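Local coordinates for putative peptidoglycan-binding/hydrolysing protein (Peptoclostridium difficile, PDB 5TV7), which probably binds, and may hydrolyse, cell-wall peptidoglycan, and binds glutamine hydroxamate in a pocket, at residues A[25-30]-A[79-84]; A[83-88]-A[172-177]; A[107-112]-A[136-141]; A[123-128]-A[144-149]. All coordinates share one frame; numbering follows the deposited sequence. Where two conformers were deposited one is given.

Interaction 1: residues A[25-30]-A[79-84]; sequences TLSGYI and YASYTV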
# COMPACT_ATOMS: atom_id res chain seq x y z
N THR A 25 5.80 -9.47 7.37
CA THR A 25 6.37 -8.17 7.71
C THR A 25 6.83 -7.47 6.44
O THR A 25 7.46 -8.09 5.60
CB THR A 25 7.57 -8.36 8.66
OG1 THR A 25 7.11 -8.99 9.86
CG2 THR A 25 8.24 -7.04 8.99
N LEU A 26 6.50 -6.19 6.29
CA LEU A 26 6.93 -5.43 5.12
C LEU A 26 7.91 -4.35 5.55
O LEU A 26 7.52 -3.35 6.17
CB LEU A 26 5.75 -4.81 4.35
CG LEU A 26 6.14 -4.24 2.98
CD1 LEU A 26 6.52 -5.35 2.00
CD2 LEU A 26 5.01 -3.39 2.41
N SER A 27 9.17 -4.55 5.20
CA SER A 27 10.23 -3.64 5.57
C SER A 27 10.79 -2.90 4.38
O SER A 27 10.77 -3.39 3.27
CB SER A 27 11.35 -4.42 6.26
OG SER A 27 10.86 -5.00 7.45
N GLY A 28 11.32 -1.71 4.65
CA GLY A 28 11.87 -0.86 3.60
C GLY A 28 12.15 0.52 4.15
O GLY A 28 12.24 0.70 5.36
N TYR A 29 12.27 1.49 3.25
CA TYR A 29 12.60 2.86 3.63
C TYR A 29 11.55 3.87 3.16
O TYR A 29 11.00 3.75 2.06
CB TYR A 29 13.98 3.23 3.07
CG TYR A 29 15.08 2.42 3.72
CD1 TYR A 29 15.41 1.15 3.26
CD2 TYR A 29 15.76 2.91 4.83
CE1 TYR A 29 16.40 0.40 3.87
CE2 TYR A 29 16.76 2.17 5.46
CZ TYR A 29 17.07 0.92 4.97
OH TYR A 29 18.05 0.18 5.59
N ILE A 30 11.27 4.85 4.02
CA ILE A 30 10.34 5.93 3.71
C ILE A 30 11.17 7.08 3.19
O ILE A 30 12.15 7.49 3.82
CB ILE A 30 9.57 6.41 4.96
CG1 ILE A 30 8.78 5.26 5.60
CG2 ILE A 30 8.61 7.55 4.59
CD1 ILE A 30 8.10 5.64 6.90
N TYR A 79 14.13 3.92 7.78
CA TYR A 79 13.69 2.53 7.85
C TYR A 79 12.35 2.39 8.56
O TYR A 79 12.08 3.10 9.53
CB TYR A 79 14.76 1.65 8.53
CG TYR A 79 14.44 0.16 8.51
CD1 TYR A 79 14.72 -0.61 7.39
CD2 TYR A 79 13.86 -0.46 9.62
CE1 TYR A 79 14.42 -1.97 7.36
CE2 TYR A 79 13.56 -1.82 9.60
CZ TYR A 79 13.84 -2.57 8.47
OH TYR A 79 13.55 -3.91 8.46
N ALA A 80 11.50 1.52 8.03
CA ALA A 80 10.19 1.23 8.60
C ALA A 80 9.85 -0.22 8.34
O ALA A 80 10.23 -0.78 7.31
CB ALA A 80 9.12 2.15 8.01
N SER A 81 9.15 -0.83 9.28
CA SER A 81 8.76 -2.23 9.22
C SER A 81 7.27 -2.34 9.59
O SER A 81 6.88 -2.03 10.71
CB SER A 81 9.64 -3.02 10.18
OG SER A 81 9.35 -4.40 10.14
N TYR A 82 6.43 -2.77 8.63
CA TYR A 82 4.98 -2.85 8.85
C TYR A 82 4.44 -4.25 8.98
O TYR A 82 4.85 -5.16 8.25
CB TYR A 82 4.22 -2.22 7.67
CG TYR A 82 4.52 -0.77 7.41
CD1 TYR A 82 4.00 0.23 8.22
CD2 TYR A 82 5.29 -0.38 6.31
CE1 TYR A 82 4.25 1.57 7.96
CE2 TYR A 82 5.55 0.96 6.05
CZ TYR A 82 5.03 1.93 6.88
OH TYR A 82 5.28 3.26 6.63
N THR A 83 3.48 -4.40 9.88
CA THR A 83 2.73 -5.65 10.08
C THR A 83 1.25 -5.25 10.09
O THR A 83 0.93 -4.07 10.21
CB THR A 83 3.11 -6.37 11.36
OG1 THR A 83 3.01 -5.47 12.47
CG2 THR A 83 4.55 -6.90 11.28
N VAL A 84 0.36 -6.23 10.00
CA VAL A 84 -1.06 -5.96 9.88
C VAL A 84 -1.87 -6.69 10.93
O VAL A 84 -1.64 -7.87 11.19
CB VAL A 84 -1.56 -6.45 8.49
CG1 VAL A 84 -3.06 -6.21 8.34
CG2 VAL A 84 -0.80 -5.77 7.37
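Leu-26 and Tyr-82 form a hydrogen-bonded pair in the antiparallel sheet where strands 26-32 and 78-87 run side by side. Their two backbone bonds are nearly linear: Leu-26 N reaches Tyr-82 O at 2.8 Å in the carbonyl plane, while Tyr-82 N meets Leu-26 O from above the plane of the Leu-26 carbonyl. Gly-28 and Ala-80 make the next such pair. The face bearing Leu-26, Ala-80 and Tyr-82 is the tightly packed one. There Ile-30 CD1 rests 3.8 Å from Ala-80 CB, and the Ile-30 side chain crosses that of Tyr-82 at about a right angle, beside its hydroxyl. Phe-62 and Ile-123 help to bury this side, which suits its mostly apolar side chains. The face of Ser-27, Tyr-29, Ser-81 and Tyr-79 is looser and more polar, with Tyr-79 exposed. Tyr-79, its CG anti to the backbone N (chi1 -174°), lays its ring along the neighbouring strand and turns an edge to the face of Tyr-29, a T-shaped pair with planes at 71°. Small hydroxyl side chains suit the non-hydrogen-bonded Ser-27/Ser-81 pair, whose CA atoms are close together. Ser-27 OG shares a hydrogen bond with Ser-81 OG at 3.1 Å, and a weak, unsettled one to Tyr-79 OH is also possible at 3.1 Å.

Interaction 2: residues A[83-88]-A[172-177]; sequences TVSYNI and LTDPTL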
# COMPACT_ATOMS: atom_id res chain seq x y z
N THR A 83 3.48 -4.40 9.88
CA THR A 83 2.73 -5.65 10.08
C THR A 83 1.25 -5.25 10.09
O THR A 83 0.93 -4.07 10.21
CB THR A 83 3.11 -6.37 11.36
OG1 THR A 83 3.01 -5.47 12.47
CG2 THR A 83 4.55 -6.90 11.28
N VAL A 84 0.36 -6.23 10.00
CA VAL A 84 -1.06 -5.96 9.88
C VAL A 84 -1.87 -6.69 10.93
O VAL A 84 -1.64 -7.87 11.19
CB VAL A 84 -1.56 -6.45 8.49
CG1 VAL A 84 -3.06 -6.21 8.34
CG2 VAL A 84 -0.80 -5.77 7.37
N SER A 85 -2.83 -5.97 11.50
CA SER A 85 -3.74 -6.53 12.48
C SER A 85 -5.14 -6.22 11.99
O SER A 85 -5.49 -5.05 11.77
CB SER A 85 -3.55 -5.89 13.85
OG SER A 85 -4.45 -6.48 14.77
N TYR A 86 -5.93 -7.26 11.79
CA TYR A 86 -7.28 -7.08 11.31
C TYR A 86 -8.24 -7.50 12.40
O TYR A 86 -8.25 -8.65 12.81
CB TYR A 86 -7.47 -7.87 10.00
CG TYR A 86 -8.90 -7.97 9.49
CD1 TYR A 86 -9.79 -6.91 9.61
CD2 TYR A 86 -9.33 -9.10 8.78
CE1 TYR A 86 -11.09 -7.00 9.12
CE2 TYR A 86 -10.62 -9.19 8.27
CZ TYR A 86 -11.49 -8.14 8.46
OH TYR A 86 -12.77 -8.19 7.96
N ASN A 87 -9.02 -6.55 12.89
CA ASN A 87 -10.00 -6.82 13.92
C ASN A 87 -11.35 -6.97 13.23
O ASN A 87 -12.03 -5.99 12.94
CB ASN A 87 -10.02 -5.70 14.97
CG ASN A 87 -10.94 -6.01 16.13
OD1 ASN A 87 -11.89 -6.79 15.99
ND2 ASN A 87 -10.66 -5.42 17.28
N ILE A 88 -11.71 -8.23 12.98
CA ILE A 88 -12.95 -8.60 12.29
C ILE A 88 -14.19 -8.02 12.96
O ILE A 88 -15.03 -7.42 12.28
CB ILE A 88 -13.06 -10.13 12.16
CG1 ILE A 88 -11.90 -10.66 11.30
CG2 ILE A 88 -14.40 -10.54 11.56
CD1 ILE A 88 -11.74 -12.17 11.30
N LEU A 172 -5.61 -12.38 4.73
CA LEU A 172 -4.38 -12.88 4.11
C LEU A 172 -3.10 -12.26 4.65
O LEU A 172 -2.06 -12.87 4.57
CB LEU A 172 -4.44 -12.66 2.59
CG LEU A 172 -5.50 -13.49 1.86
CD1 LEU A 172 -5.66 -13.00 0.43
CD2 LEU A 172 -5.16 -14.98 1.90
N THR A 173 -3.18 -11.04 5.18
CA THR A 173 -1.98 -10.37 5.67
C THR A 173 -1.80 -10.36 7.19
O THR A 173 -0.73 -10.00 7.67
CB THR A 173 -1.88 -8.95 5.11
OG1 THR A 173 -3.04 -8.19 5.49
CG2 THR A 173 -1.77 -9.00 3.59
N ASP A 174 -2.84 -10.75 7.93
CA ASP A 174 -2.75 -10.87 9.39
C ASP A 174 -2.44 -12.35 9.66
O ASP A 174 -3.30 -13.20 9.48
CB ASP A 174 -4.07 -10.46 10.05
CG ASP A 174 -4.00 -10.44 11.59
OD1 ASP A 174 -3.15 -11.14 12.19
OD2 ASP A 174 -4.84 -9.73 12.20
N PRO A 175 -1.21 -12.66 10.12
CA PRO A 175 -0.85 -14.07 10.34
C PRO A 175 -1.70 -14.82 11.38
O PRO A 175 -1.81 -16.04 11.30
CB PRO A 175 0.61 -13.99 10.80
CG PRO A 175 0.75 -12.64 11.40
CD PRO A 175 -0.17 -11.74 10.63
N THR A 176 -2.31 -14.09 12.32
CA THR A 176 -3.14 -14.71 13.35
C THR A 176 -4.50 -15.16 12.81
O THR A 176 -5.24 -15.84 13.51
CB THR A 176 -3.40 -13.76 14.54
OG1 THR A 176 -4.23 -12.67 14.13
CG2 THR A 176 -2.09 -13.23 15.10
N LEU A 177 -4.82 -14.75 11.58
CA LEU A 177 -6.10 -15.10 10.95
C LEU A 177 -5.94 -16.07 9.80
O LEU A 177 -4.94 -16.04 9.08
CB LEU A 177 -6.78 -13.84 10.42
CG LEU A 177 -7.09 -12.73 11.42
CD1 LEU A 177 -7.73 -11.57 10.69
CD2 LEU A 177 -8.00 -13.24 12.53
O HOH W 1 1.35 -8.65 8.97
O HOH W 2 -1.43 -9.56 13.40
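The Tyr-86 ring meets Leu-177 obliquely, CD2 lying 3.5 Å from Leu-177 CD1, while Ile-88 CG1, just past the end of the strand, sits over one face, 3.6 Å above the plane and toward the rim. Leucine suits this place because its two methyls serve both neighbours: CD1 goes to the ring and CD2 to Ile-88 CD1. The other flat group, the carboxylate of Asp-174, is gripped at both oxygens. OD2 takes the Tyr-86 N-H at 2.7 Å in a nearly straight bond, on its anti side and 26° out of plane. On OD1, Thr-176 N and OG1 arrive from one face, the N-H closing an Asx turn. With Asp-174 O accepting from Leu-177 N, this is a type I turn just after helix 163-173, here pinned to strand 78-87 of the antiparallel sheet. A chi1 of -175° swings the Asp-174 carboxylate away from its own N and across to the strand. One water links OD1 to Val-84 O; a second joins Val-84 N to Thr-173 O. Val-84 CG1 also packs 3.5 Å from Thr-173 OG1, which is hydrogen-bonded to Leu-169 O within the helix. The far end of Tyr-86 is fixed by Asp-167, to which its OH is hydrogen-bonded.

Interaction 3: residues A[107-112]-A[136-141]; sequences KVIRKG and SSFGSK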
# COMPACT_ATOMS: atom_id res chain seq x y z
N LYS A 107 -15.03 1.68 4.77
CA LYS A 107 -14.67 2.75 3.82
C LYS A 107 -14.46 2.16 2.45
O LYS A 107 -13.86 1.11 2.31
CB LYS A 107 -13.40 3.48 4.24
CG LYS A 107 -13.50 4.20 5.57
CD LYS A 107 -14.37 5.44 5.53
CE LYS A 107 -14.74 5.90 6.94
NZ LYS A 107 -13.58 5.97 7.88
N VAL A 108 -14.97 2.84 1.43
CA VAL A 108 -14.80 2.40 0.07
C VAL A 108 -13.77 3.33 -0.58
O VAL A 108 -13.93 4.55 -0.51
CB VAL A 108 -16.13 2.43 -0.70
CG1 VAL A 108 -15.92 2.07 -2.16
CG2 VAL A 108 -17.12 1.46 -0.07
N ILE A 109 -12.70 2.77 -1.15
CA ILE A 109 -11.74 3.58 -1.92
C ILE A 109 -11.65 3.08 -3.36
O ILE A 109 -11.88 1.90 -3.64
CB ILE A 109 -10.34 3.70 -1.26
CG1 ILE A 109 -9.77 2.34 -0.94
CG2 ILE A 109 -10.44 4.55 -0.00
CD1 ILE A 109 -8.36 2.38 -0.39
N ARG A 110 -11.29 3.99 -4.26
CA ARG A 110 -11.20 3.68 -5.68
C ARG A 110 -10.21 4.60 -6.38
O ARG A 110 -9.67 5.52 -5.76
CB ARG A 110 -12.59 3.81 -6.29
CG ARG A 110 -13.24 5.14 -5.97
CD ARG A 110 -14.70 5.14 -6.37
NE ARG A 110 -14.89 4.97 -7.80
CZ ARG A 110 -16.08 4.84 -8.38
NH1 ARG A 110 -17.17 4.86 -7.63
NH2 ARG A 110 -16.17 4.69 -9.69
N LYS A 111 -10.00 4.34 -7.66
CA LYS A 111 -9.06 5.14 -8.45
C LYS A 111 -9.39 6.63 -8.36
O LYS A 111 -10.54 7.03 -8.57
CB LYS A 111 -9.00 4.67 -9.90
CG LYS A 111 -7.93 5.39 -10.71
CD LYS A 111 -7.78 4.84 -12.10
CE LYS A 111 -6.65 5.56 -12.81
NZ LYS A 111 -6.59 5.14 -14.24
N GLY A 112 -8.39 7.43 -8.01
CA GLY A 112 -8.57 8.86 -7.83
C GLY A 112 -8.42 9.30 -6.38
O GLY A 112 -8.02 10.43 -6.12
N SER A 136 0.21 6.34 -1.10
CA SER A 136 -1.11 6.83 -0.67
C SER A 136 -2.01 7.36 -1.79
O SER A 136 -3.06 7.88 -1.47
CB SER A 136 -0.99 7.93 0.41
OG SER A 136 -0.16 7.53 1.46
N SER A 137 -1.61 7.25 -3.06
CA SER A 137 -2.46 7.68 -4.19
C SER A 137 -2.91 6.47 -5.01
O SER A 137 -2.09 5.68 -5.47
CB SER A 137 -1.75 8.70 -5.07
OG SER A 137 -1.75 9.98 -4.44
N PHE A 138 -4.22 6.34 -5.17
CA PHE A 138 -4.85 5.22 -5.87
C PHE A 138 -4.88 5.52 -7.37
O PHE A 138 -5.84 6.11 -7.89
CB PHE A 138 -6.27 5.03 -5.31
CG PHE A 138 -6.89 3.67 -5.58
CD1 PHE A 138 -6.82 3.07 -6.83
CD2 PHE A 138 -7.65 3.05 -4.58
CE1 PHE A 138 -7.43 1.85 -7.05
CE2 PHE A 138 -8.25 1.83 -4.81
CZ PHE A 138 -8.14 1.23 -6.05
N GLY A 139 -3.80 5.14 -8.05
CA GLY A 139 -3.68 5.33 -9.50
C GLY A 139 -3.85 4.02 -10.24
O GLY A 139 -4.39 3.05 -9.70
N SER A 140 -3.36 3.98 -11.47
CA SER A 140 -3.51 2.82 -12.34
C SER A 140 -2.88 1.53 -11.83
O SER A 140 -3.47 0.47 -11.98
CB SER A 140 -2.96 3.13 -13.73
OG SER A 140 -3.67 4.22 -14.27
N LYS A 141 -1.69 1.62 -11.24
CA LYS A 141 -1.03 0.43 -10.72
C LYS A 141 -1.80 -0.20 -9.59
O LYS A 141 -1.88 -1.43 -9.53
CB LYS A 141 0.41 0.72 -10.30
CG LYS A 141 1.32 0.99 -11.49
CD LYS A 141 2.78 1.10 -11.10
CE LYS A 141 3.32 -0.20 -10.51
NZ LYS A 141 4.81 -0.16 -10.35
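Phe-138 lays its ring flat beneath the peptide joining Arg-110 to Lys-111: Arg-110 C stands 3.4 Å above the centre of the Phe-138 ring, and Lys-111 N lies over the same face nearer the rim. A broad aromatic suits this place, since it can cover a whole peptide unit. The first torsion, at -161°, stretches the ring out from its own backbone N to lie beneath residue 110, and CE2 also meets Ile-109 CG1 at 4.2 Å. The backbone of Phe-138, centre of an inverse gamma turn, offers its carbonyl to the loop. Gly-112 N bonds to Phe-138 O at 2.9 Å, in the carbonyl plane and almost straight (169°). Gly-112 has a positive phi (112°), and a side chain here would collide with the carbonyl oxygen before it, so the lack of one suits the position. Lys-111 is stretched out over Gly-139, the N-cap of helix 140-152, and its NZ donates to Ser-140 OG at 3.1 Å; its length lets an exposed loop residue grip the helix's first turn. Val-108, on this loop, touches the glutamine hydroxamate. The loop runs from strand 100-104 to helix 116-127, Phe-138 wedged beneath it against Val-118 of that helix and against Tyr-143 and Val-146 of helix 140-152.

Interaction 4: residues A[123-128]-A[144-149]; sequences IMLTLL and NAVVSF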
# COMPACT_ATOMS: atom_id res chain seq x y z
N ILE A 123 0.11 -1.22 1.19
CA ILE A 123 0.98 -2.01 2.01
C ILE A 123 0.55 -3.48 1.97
O ILE A 123 1.38 -4.34 1.74
CB ILE A 123 1.02 -1.49 3.45
CG1 ILE A 123 1.87 -0.21 3.47
CG2 ILE A 123 1.63 -2.53 4.37
CD1 ILE A 123 1.72 0.62 4.72
N MSE A 124 -0.73 -3.74 2.13
CA MSE A 124 -1.24 -5.12 2.11
C MSE A 124 -1.08 -5.78 0.75
O MSE A 124 -0.68 -6.95 0.67
CB MSE A 124 -2.70 -5.10 2.57
CG MSE A 124 -2.73 -4.83 4.07
SE MSE A 124 -4.53 -5.09 4.79
CE MSE A 124 -5.34 -3.49 4.04
N LEU A 125 -1.37 -5.05 -0.32
CA LEU A 125 -1.20 -5.58 -1.68
C LEU A 125 0.27 -5.90 -1.93
O LEU A 125 0.60 -6.96 -2.49
CB LEU A 125 -1.73 -4.60 -2.72
CG LEU A 125 -3.24 -4.41 -2.77
CD1 LEU A 125 -3.59 -3.15 -3.55
CD2 LEU A 125 -3.91 -5.63 -3.38
N THR A 126 1.16 -5.02 -1.48
CA THR A 126 2.59 -5.26 -1.64
C THR A 126 3.04 -6.53 -0.88
O THR A 126 3.86 -7.29 -1.41
CB THR A 126 3.42 -4.03 -1.24
OG1 THR A 126 2.99 -2.91 -2.03
CG2 THR A 126 4.88 -4.28 -1.50
N LEU A 127 2.50 -6.77 0.32
CA LEU A 127 2.82 -8.00 1.07
C LEU A 127 2.41 -9.27 0.32
O LEU A 127 3.04 -10.31 0.48
CB LEU A 127 2.14 -8.03 2.44
CG LEU A 127 2.78 -7.25 3.57
CD1 LEU A 127 1.83 -7.18 4.75
CD2 LEU A 127 4.10 -7.92 3.96
N LEU A 128 1.34 -9.18 -0.46
CA LEU A 128 0.85 -10.32 -1.24
C LEU A 128 1.53 -10.47 -2.58
O LEU A 128 1.16 -11.35 -3.36
CB LEU A 128 -0.66 -10.21 -1.42
CG LEU A 128 -1.42 -10.27 -0.10
CD1 LEU A 128 -2.91 -10.12 -0.39
CD2 LEU A 128 -1.14 -11.56 0.65
N ASN A 144 -4.95 -1.89 -11.14
CA ASN A 144 -4.61 -3.18 -11.75
C ASN A 144 -4.38 -4.26 -10.71
O ASN A 144 -4.84 -5.38 -10.88
CB ASN A 144 -3.37 -3.08 -12.65
CG ASN A 144 -3.57 -2.13 -13.82
OD1 ASN A 144 -4.69 -1.85 -14.25
ND2 ASN A 144 -2.46 -1.63 -14.35
N ALA A 145 -3.71 -3.90 -9.62
CA ALA A 145 -3.43 -4.83 -8.55
C ALA A 145 -4.73 -5.27 -7.87
O ALA A 145 -4.92 -6.47 -7.64
CB ALA A 145 -2.47 -4.22 -7.54
N VAL A 146 -5.62 -4.32 -7.60
CA VAL A 146 -6.89 -4.63 -6.96
C VAL A 146 -7.72 -5.56 -7.84
O VAL A 146 -8.25 -6.56 -7.35
CB VAL A 146 -7.66 -3.34 -6.60
CG1 VAL A 146 -9.07 -3.66 -6.14
CG2 VAL A 146 -6.91 -2.55 -5.52
N VAL A 147 -7.83 -5.26 -9.13
CA VAL A 147 -8.56 -6.14 -10.07
C VAL A 147 -7.95 -7.55 -10.07
O VAL A 147 -8.68 -8.54 -9.98
CB VAL A 147 -8.58 -5.54 -11.50
CG1 VAL A 147 -9.08 -6.54 -12.55
CG2 VAL A 147 -9.43 -4.27 -11.52
N SER A 148 -6.62 -7.63 -10.15
CA SER A 148 -5.92 -8.93 -10.15
C SER A 148 -6.18 -9.71 -8.87
O SER A 148 -6.42 -10.91 -8.90
CB SER A 148 -4.41 -8.74 -10.32
OG SER A 148 -4.11 -8.23 -11.60
N PHE A 149 -6.07 -9.01 -7.74
CA PHE A 149 -6.33 -9.58 -6.43
C PHE A 149 -7.74 -10.10 -6.35
O PHE A 149 -7.98 -11.22 -5.91
CB PHE A 149 -6.07 -8.54 -5.33
CG PHE A 149 -6.49 -8.99 -3.96
CD1 PHE A 149 -5.67 -9.81 -3.21
CD2 PHE A 149 -7.69 -8.57 -3.41
CE1 PHE A 149 -6.04 -10.21 -1.92
CE2 PHE A 149 -8.07 -8.97 -2.14
CZ PHE A 149 -7.25 -9.80 -1.39
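Leu-125 and Phe-149 point their side chains obliquely past each other, Leu-125 CD2 resting 4.1 Å from Phe-149 CB. The leucine forks between two successive turns of the facing helix. Its other methyl, CD1, bears on Val-146 CG2 at 3.9 Å and lies 4.3 Å from Ala-145 CB. Branched and flexible, leucine can fill both directions at once, while the short alanine lets the leucine tip come close to that helix. In Phe-149 the trans chi1 (172°) extends the ring from helix 140-152 toward the end of the other helix. There Leu-128, the residue just beyond helix 116-127, brings CD1 to 3.5 Å from Phe-149 CE1; the approach is oblique to the ring. The touching residues are all apolar, as befits a contact that is largely buried. The segment axes lie 11.0 Å apart and their directions differ by 58°, so the gap is bridged mainly by the leucine side chains and the Phe-149 ring. Leu-169 and Leu-172 of helix 163-173 also pack on Phe-149, and Met-124, a selenomethionine, touches Trp-166 and Thr-173. Three helices sharing one apolar centre are characteristic of peptidoglycan-binding domains, the family to which this part of the chain is assigned and whose fold it appears to share.

Overall arrangement
From the N terminus, interaction 1 closes the first loop, pairing strand 26-32 with strand 78-87 across 48 intervening residues. Interaction 2 starts on the same strand, sharing Thr-83 and Val-84, and closes a long loop with the turn after the last helix, so the sheet is tied to the C-terminal end. Interactions 3 and 4 both lie inside that loop and cross each other, their segments alternating: 107-112, 123-128, 136-141, 144-149. They share helix 140-152 and touch where Phe-138 meets Val-146. Leu-26 packs on Leu-127, and Thr-173 on Met-124, joining interaction 4 to interactions 1 and 2, whereas interaction 3 touches neither of those.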